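Local structure of glycosyl hydrolases family 31 family protein (Aspergillus niger, 6DRU) at residues 324-328 and 396-402; 344-348 and 423-427; 364-368 and 438-443. The protein catalyses the release of alpha-xylose from the non-reducing terminal glucose of xyloglucan oligosaccharides, as a member of glycoside hydrolase family 31. All coordinates share one frame; numbering follows the deposited sequence.

Contact 1 (324-328 and 396-402); sequences LWPSV and QADGGAL. With BGC (beta-D-glucopyranose), chain F.
Trp325 and Gln396 lie side by side and point the same way. The aliphatic part of Gln396 covers one face of the indole. Its CG makes a CH-pi contact, 3.7 Å from the centroid of the six-membered ring of Trp325 and offset toward the rim. The chi1 of -74° sets CG opposite the carbonyl carbon, and the bend at chi2 keeps the chain running alongside the ring. The amide plane is 26° from the indole plane.

Carbons of Leu402, Pro326 and Ala397 add apolar contacts. Leu402 crosses Trp325 at about a right angle and brings CD2 to within 3.7 Å of Trp325 CZ3. The same methyl, CD2, packs 3.8 Å from Ser327 CB. The other branch, CD1, approaches Pro326 CG at 4.2 Å. Pro326 CG also lies 4.1 Å from Ala397 CB.

Trp357 and Tyr286 pack against the indole, and sugars lie beside it. Near the plane of the indole, at its edge, C6 of the glucose is 4.1 Å from Trp325 CH2. Glu404, Tyr406, Tyr286 and Asn409 hydrogen-bond this glucose. The bound xylose touches Trp325, and the indole NE1 has a weak hydrogen bond to the active-site Asp395. Ser327 OG turns to Gln292.

The segments belong to the TIM-barrel domain: one is the end of strand 319-328, the other the loop after strand 391-394. Between them the contact is mainly carbon packing. It probably helps to keep the indole at the wall of the sugar pocket, alongside the weak Asp395 bond and the neighbouring rings.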
# COMPACT_ATOMS: atom_id res chain seq x y z
N LEU A 324 -6.40 4.44 -36.31
CA LEU A 324 -7.02 3.53 -35.36
C LEU A 324 -6.64 3.97 -33.95
O LEU A 324 -5.52 4.40 -33.70
CB LEU A 324 -6.59 2.07 -35.59
CG LEU A 324 -5.12 1.71 -35.42
CD1 LEU A 324 -4.97 0.37 -34.74
CD2 LEU A 324 -4.42 1.70 -36.77
N TRP A 325 -7.61 3.87 -33.04
CA TRP A 325 -7.40 4.16 -31.63
C TRP A 325 -7.37 2.86 -30.82
O TRP A 325 -7.98 1.87 -31.22
CB TRP A 325 -8.50 5.07 -31.07
CG TRP A 325 -8.28 6.52 -31.35
CD1 TRP A 325 -7.60 7.07 -32.39
CD2 TRP A 325 -8.77 7.62 -30.56
NE1 TRP A 325 -7.62 8.44 -32.30
CE2 TRP A 325 -8.34 8.81 -31.19
CE3 TRP A 325 -9.53 7.72 -29.39
CZ2 TRP A 325 -8.64 10.07 -30.68
CZ3 TRP A 325 -9.82 8.97 -28.89
CH2 TRP A 325 -9.38 10.13 -29.54
N PRO A 326 -6.65 2.84 -29.70
CA PRO A 326 -6.60 1.62 -28.88
C PRO A 326 -7.82 1.40 -28.01
O PRO A 326 -7.88 0.39 -27.30
CB PRO A 326 -5.35 1.85 -28.02
CG PRO A 326 -5.30 3.33 -27.84
CD PRO A 326 -5.83 3.92 -29.13
N SER A 327 -8.80 2.30 -28.05
CA SER A 327 -9.96 2.20 -27.18
C SER A 327 -10.97 1.20 -27.73
O SER A 327 -11.15 1.06 -28.94
CB SER A 327 -10.62 3.57 -27.02
OG SER A 327 -10.93 4.14 -28.28
N VAL A 328 -11.65 0.51 -26.81
CA VAL A 328 -12.70 -0.43 -27.15
C VAL A 328 -13.92 -0.11 -26.30
O VAL A 328 -13.81 0.03 -25.07
CB VAL A 328 -12.26 -1.89 -26.91
CG1 VAL A 328 -13.40 -2.85 -27.22
CG2 VAL A 328 -11.03 -2.22 -27.75
N GLN A 396 -3.14 8.22 -30.33
CA GLN A 396 -3.72 8.25 -28.98
C GLN A 396 -3.41 6.99 -28.19
O GLN A 396 -4.25 6.49 -27.44
CB GLN A 396 -5.22 8.50 -29.05
CG GLN A 396 -5.57 9.93 -29.40
CD GLN A 396 -5.99 10.73 -28.19
OE1 GLN A 396 -6.84 10.31 -27.42
NE2 GLN A 396 -5.37 11.90 -28.01
N ALA A 397 -2.20 6.46 -28.36
CA ALA A 397 -1.77 5.24 -27.67
C ALA A 397 -0.65 5.53 -26.67
O ALA A 397 0.33 4.79 -26.58
CB ALA A 397 -1.33 4.19 -28.68
N ASP A 398 -0.80 6.61 -25.90
CA ASP A 398 0.23 6.97 -24.93
C ASP A 398 0.30 5.96 -23.78
O ASP A 398 1.38 5.73 -23.23
CB ASP A 398 -0.03 8.37 -24.38
CG ASP A 398 0.11 9.45 -25.45
OD1 ASP A 398 -0.83 9.62 -26.26
OD2 ASP A 398 1.16 10.12 -25.48
N GLY A 399 -0.82 5.36 -23.42
CA GLY A 399 -0.85 4.38 -22.36
C GLY A 399 -1.54 4.92 -21.12
O GLY A 399 -1.47 6.11 -20.79
N GLY A 400 -2.22 4.02 -20.41
CA GLY A 400 -2.97 4.39 -19.23
C GLY A 400 -4.33 4.98 -19.57
O GLY A 400 -5.28 4.24 -19.83
N ALA A 401 -4.42 6.31 -19.57
CA ALA A 401 -5.62 6.99 -20.04
C ALA A 401 -5.64 6.97 -21.57
O ALA A 401 -4.83 6.30 -22.22
CB ALA A 401 -5.68 8.41 -19.47
N LEU A 402 -6.56 7.72 -22.17
CA LEU A 402 -6.70 7.73 -23.62
C LEU A 402 -6.00 8.96 -24.21
O LEU A 402 -6.61 9.89 -24.73
CB LEU A 402 -8.17 7.68 -24.02
CG LEU A 402 -8.46 7.40 -25.50
CD1 LEU A 402 -7.60 6.26 -26.01
CD2 LEU A 402 -9.94 7.10 -25.70
C2 BGC F . -9.42 16.96 -26.78
C3 BGC F . -8.51 15.84 -26.41
C4 BGC F . -8.65 14.70 -27.44
C5 BGC F . -8.49 15.24 -28.83
C6 BGC F . -8.75 14.13 -29.84
C1 BGC F . -9.09 17.38 -28.19
O2 BGC F . -9.24 18.08 -25.88
O3 BGC F . -8.85 15.39 -25.15
O4 BGC F . -7.65 13.73 -27.20
O5 BGC F . -9.41 16.29 -29.06
O6 BGC F . -9.00 14.70 -31.11

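Contact 2 (344-348 and 423-427); sequences LSATR and PNVNY
A short, weakly bonded antiparallel ribbon, 346-347 with 425-426, is built from two excursions of the TIM-barrel domain, and Ala346 and Asn426 are its hydrogen-bonded pair. Asn426 N donates to Ala346 O at 2.7 Å in a nearly straight bond, with an angle of 174° at the hydrogen. The return bond, Ala346 N to Asn426 O, is weak at 3.5 Å. Both side chains lie on one face of the ribbon.

A water bridges the two segments. It donates to Thr347 O and accepts from Asn426 ND2, 2.7 Å away. Thr347 CG2 packs 3.8 Å from Pro423 CB and also meets Val425 CG1. At the other end of the ribbon, Ser345 CB rests 3.6 Å from Tyr427 CE1.

Arg348 reaches across the end of the ribbon. Its methylenes pass beside the Asn426 amide, and the two side chains cross at about a right angle. Farther out, Asn424 ND2 stands 3.3 Å above the guanidinium plane of Arg348, toward the rim. With CG anti to its own N (chi1 -176°), Asn424 can put its amide there. The guanidinium and this amide are turned 40° apart, and both groups find acceptors in a neighbouring subunit: Arg348 NH1 bonds Gly130 O, and Asn424 ND2 bonds Pro131 O. Asn424 OD1 accepts from Leu433 N of its own chain. Arg37 of that neighbouring subunit holds Asn426 OD1. A further subunit supplies Asp349, whose OD1 accepts from Asn424 N.

Within the chain, Ser345 is bonded to Asn364 at the end of strand 360-364. Leu344 touches helix 335-340. Asn424, Val425 and Tyr427 pack on helix 432-435, and the Tyr427 ring meets Tyr439 of helix 439-455.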
# COMPACT_ATOMS: atom_id res chain seq x y z
N LEU A 344 -7.91 -6.99 -23.02
CA LEU A 344 -8.12 -5.61 -22.63
C LEU A 344 -7.43 -5.33 -21.31
O LEU A 344 -7.51 -6.13 -20.37
CB LEU A 344 -9.61 -5.27 -22.52
CG LEU A 344 -10.49 -5.56 -23.73
CD1 LEU A 344 -11.95 -5.34 -23.37
CD2 LEU A 344 -10.09 -4.69 -24.90
N SER A 345 -6.75 -4.18 -21.23
CA SER A 345 -6.30 -3.68 -19.95
C SER A 345 -7.50 -3.22 -19.13
O SER A 345 -8.61 -3.06 -19.64
CB SER A 345 -5.30 -2.54 -20.14
OG SER A 345 -5.94 -1.40 -20.70
N ALA A 346 -7.27 -3.01 -17.84
CA ALA A 346 -8.37 -2.61 -16.97
C ALA A 346 -7.81 -1.94 -15.73
O ALA A 346 -6.76 -2.33 -15.21
CB ALA A 346 -9.22 -3.82 -16.57
N THR A 347 -8.52 -0.91 -15.25
CA THR A 347 -8.26 -0.40 -13.92
C THR A 347 -8.47 -1.52 -12.90
O THR A 347 -9.32 -2.40 -13.08
CB THR A 347 -9.17 0.79 -13.61
OG1 THR A 347 -10.54 0.40 -13.77
CG2 THR A 347 -8.86 1.95 -14.54
N ARG A 348 -7.69 -1.48 -11.83
CA ARG A 348 -7.56 -2.65 -10.96
C ARG A 348 -8.73 -2.84 -10.00
O ARG A 348 -8.76 -3.86 -9.29
CB ARG A 348 -6.24 -2.56 -10.20
CG ARG A 348 -5.04 -2.41 -11.14
CD ARG A 348 -3.72 -2.58 -10.43
NE ARG A 348 -3.49 -1.55 -9.43
CZ ARG A 348 -2.53 -1.60 -8.52
NH1 ARG A 348 -1.71 -2.65 -8.48
NH2 ARG A 348 -2.39 -0.62 -7.64
N PRO A 423 -4.87 6.46 -14.17
CA PRO A 423 -5.12 5.08 -13.74
C PRO A 423 -3.86 4.23 -13.75
O PRO A 423 -3.10 4.22 -14.72
CB PRO A 423 -6.14 4.57 -14.77
CG PRO A 423 -5.79 5.33 -16.01
CD PRO A 423 -5.29 6.69 -15.57
N ASN A 424 -3.64 3.51 -12.65
CA ASN A 424 -2.63 2.45 -12.58
C ASN A 424 -3.31 1.15 -12.99
O ASN A 424 -3.77 0.35 -12.17
CB ASN A 424 -2.03 2.37 -11.19
CG ASN A 424 -0.91 1.35 -11.10
OD1 ASN A 424 -0.39 0.88 -12.12
ND2 ASN A 424 -0.52 1.00 -9.88
N VAL A 425 -3.37 0.93 -14.31
CA VAL A 425 -4.16 -0.16 -14.88
C VAL A 425 -3.40 -1.48 -14.80
O VAL A 425 -2.19 -1.50 -14.54
CB VAL A 425 -4.56 0.16 -16.33
CG1 VAL A 425 -5.27 1.49 -16.40
CG2 VAL A 425 -3.33 0.16 -17.22
N ASN A 426 -4.10 -2.58 -15.04
CA ASN A 426 -3.50 -3.90 -15.12
C ASN A 426 -3.17 -4.23 -16.57
O ASN A 426 -4.03 -4.13 -17.45
CB ASN A 426 -4.45 -4.97 -14.57
CG ASN A 426 -4.31 -5.15 -13.07
OD1 ASN A 426 -3.24 -4.95 -12.51
ND2 ASN A 426 -5.40 -5.56 -12.42
N TYR A 427 -1.92 -4.62 -16.82
CA TYR A 427 -1.49 -5.15 -18.10
C TYR A 427 -1.07 -6.61 -17.93
O TYR A 427 -0.99 -7.13 -16.82
CB TYR A 427 -0.31 -4.35 -18.68
CG TYR A 427 -0.64 -2.94 -19.08
CD1 TYR A 427 -1.61 -2.67 -20.04
CD2 TYR A 427 0.04 -1.86 -18.53
CE1 TYR A 427 -1.90 -1.37 -20.42
CE2 TYR A 427 -0.24 -0.56 -18.90
CZ TYR A 427 -1.21 -0.32 -19.84
OH TYR A 427 -1.49 0.97 -20.22
O HOH W 1 -8.04 -5.15 -13.06

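Contact 3 (364-368 and 438-443); sequences NYDST and LYPWAH
Tyr439 projects from helix 439-455 with its ring between Ser367 on one face and Tyr365 O at its edge. Its CG is anti to the backbone N (chi1 -171°), which sends the phenol out along the 364-368 loop. Tyr439 OH donates to Tyr365 O at 2.6 Å. The bond runs in the carbonyl plane, and the acceptor lies in the plane of the ring. The Asn364 side chain crosses the phenol obliquely, and its CB is 3.5 Å from Tyr439 OH.

Ser367 sits over the ring face. Its OG is offset toward the rim, and its CB makes a CH-pi contact 4.3 Å from the Tyr439 centroid. From there OG donates to Tyr439 O at 2.9 Å, approaching at 117° to the C=O bond. That carbonyl also accepts the helical bond from His443 N.

Tyr365 and His443 meet rim to rim, with their planes 63° apart. Tyr365 OH and His443 ND1 share a hydrogen bond of 2.5 Å, each lying close to the plane of the other's ring. This length is unusually short and doubtful, and either residue may donate.

Thr368 CG2 makes an apolar contact with Leu438 CD2 at 3.7 Å. Ala442 CB lies against Ser367 O. Thr368 OG1 instead bonds Asp366 OD1 within the loop.

The loop following strand 360-364 is thus bound to the helix by three hydrogen bonds, all involving side-chain hydroxyls. One goes to Tyr365 O, and another gives Tyr439 O a second donor. The third probably couples the orientations of Tyr365 and His443.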
# COMPACT_ATOMS: atom_id res chain seq x y z
N ASN A 364 -8.74 0.33 -22.98
CA ASN A 364 -7.67 0.19 -23.95
C ASN A 364 -7.29 -1.28 -24.10
O ASN A 364 -7.21 -2.02 -23.12
CB ASN A 364 -6.44 1.00 -23.54
CG ASN A 364 -6.47 2.41 -24.07
OD1 ASN A 364 -7.53 2.95 -24.40
ND2 ASN A 364 -5.29 3.03 -24.17
N TYR A 365 -7.05 -1.70 -25.35
CA TYR A 365 -6.55 -3.04 -25.57
C TYR A 365 -5.13 -3.17 -25.02
O TYR A 365 -4.41 -2.18 -24.87
CB TYR A 365 -6.60 -3.40 -27.06
CG TYR A 365 -5.30 -3.20 -27.81
CD1 TYR A 365 -4.63 -4.28 -28.37
CD2 TYR A 365 -4.74 -1.93 -27.96
CE1 TYR A 365 -3.45 -4.11 -29.05
CE2 TYR A 365 -3.55 -1.76 -28.64
CZ TYR A 365 -2.91 -2.85 -29.19
OH TYR A 365 -1.72 -2.69 -29.87
N ASP A 366 -4.73 -4.40 -24.72
CA ASP A 366 -3.46 -4.65 -24.04
C ASP A 366 -2.38 -4.91 -25.08
O ASP A 366 -2.22 -6.03 -25.56
CB ASP A 366 -3.60 -5.83 -23.08
CG ASP A 366 -2.40 -5.99 -22.18
OD1 ASP A 366 -1.52 -5.10 -22.20
OD2 ASP A 366 -2.33 -7.01 -21.46
N SER A 367 -1.63 -3.86 -25.43
CA SER A 367 -0.55 -4.02 -26.40
C SER A 367 0.59 -4.88 -25.86
O SER A 367 1.36 -5.42 -26.65
CB SER A 367 -0.01 -2.65 -26.82
OG SER A 367 0.61 -1.98 -25.74
N THR A 368 0.71 -5.01 -24.54
CA THR A 368 1.72 -5.89 -23.96
C THR A 368 1.33 -7.36 -24.04
O THR A 368 2.19 -8.23 -23.86
CB THR A 368 1.99 -5.51 -22.50
OG1 THR A 368 0.88 -5.90 -21.69
CG2 THR A 368 2.20 -4.02 -22.37
N LEU A 438 6.07 0.80 -21.56
CA LEU A 438 6.13 -0.16 -22.66
C LEU A 438 4.95 -0.05 -23.61
O LEU A 438 5.07 -0.46 -24.77
CB LEU A 438 6.23 -1.58 -22.09
CG LEU A 438 5.99 -2.79 -23.00
CD1 LEU A 438 7.09 -2.91 -24.05
CD2 LEU A 438 5.89 -4.07 -22.19
N TYR A 439 3.82 0.50 -23.16
CA TYR A 439 2.58 0.42 -23.93
C TYR A 439 2.70 0.98 -25.34
O TYR A 439 2.38 0.25 -26.30
CB TYR A 439 1.44 1.09 -23.16
CG TYR A 439 0.09 0.86 -23.78
CD1 TYR A 439 -0.42 1.72 -24.75
CD2 TYR A 439 -0.69 -0.23 -23.41
CE1 TYR A 439 -1.66 1.51 -25.32
CE2 TYR A 439 -1.93 -0.45 -23.97
CZ TYR A 439 -2.41 0.42 -24.93
OH TYR A 439 -3.64 0.20 -25.49
N PRO A 440 3.14 2.23 -25.57
CA PRO A 440 3.25 2.70 -26.96
C PRO A 440 4.33 1.99 -27.74
O PRO A 440 4.19 1.82 -28.96
CB PRO A 440 3.55 4.19 -26.80
CG PRO A 440 4.26 4.28 -25.49
CD PRO A 440 3.61 3.25 -24.61
N TRP A 441 5.41 1.56 -27.08
CA TRP A 441 6.45 0.79 -27.75
C TRP A 441 5.90 -0.54 -28.26
O TRP A 441 6.18 -0.94 -29.39
CB TRP A 441 7.61 0.57 -26.78
CG TRP A 441 8.86 0.02 -27.39
CD1 TRP A 441 9.96 0.72 -27.79
CD2 TRP A 441 9.17 -1.36 -27.63
NE1 TRP A 441 10.92 -0.13 -28.28
CE2 TRP A 441 10.46 -1.42 -28.19
CE3 TRP A 441 8.47 -2.56 -27.43
CZ2 TRP A 441 11.06 -2.61 -28.55
CZ3 TRP A 441 9.07 -3.75 -27.79
CH2 TRP A 441 10.36 -3.77 -28.35
N ALA A 442 5.10 -1.22 -27.43
CA ALA A 442 4.49 -2.47 -27.86
C ALA A 442 3.38 -2.25 -28.88
O ALA A 442 3.07 -3.17 -29.64
CB ALA A 442 3.95 -3.23 -26.65
N HIS A 443 2.77 -1.06 -28.90
CA HIS A 443 1.78 -0.76 -29.92
C HIS A 443 2.43 -0.61 -31.29
O HIS A 443 1.91 -1.12 -32.29
CB HIS A 443 1.00 0.49 -29.54
CG HIS A 443 -0.28 0.67 -30.31
ND1 HIS A 443 -1.17 -0.36 -30.51
CD2 HIS A 443 -0.81 1.76 -30.91
CE1 HIS A 443 -2.20 0.09 -31.21
NE2 HIS A 443 -2.01 1.37 -31.46

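All three contacts lie in the TIM-barrel domain and are largely buried, but only contact 2 also meets other subunits; its Arg348 is partly exposed. Contact 1 faces the sugar pocket and is mainly apolar. Contact 3, centred about 9 Å from the centre of contact 1, joins a loop to helix 439-455 and relies on side-chain hydroxyls, whereas contact 2 pairs backbone strands and sends polar groups to its neighbours. Pro326 links contacts 1 and 3, through a probable backbone bond from Tyr365 N to Pro326 O. Tyr427 joins contact 2 to both others: its OH probably accepts from Gly400 N, and its ring packs on Tyr439. The segments of each pair of contacts alternate along the chain.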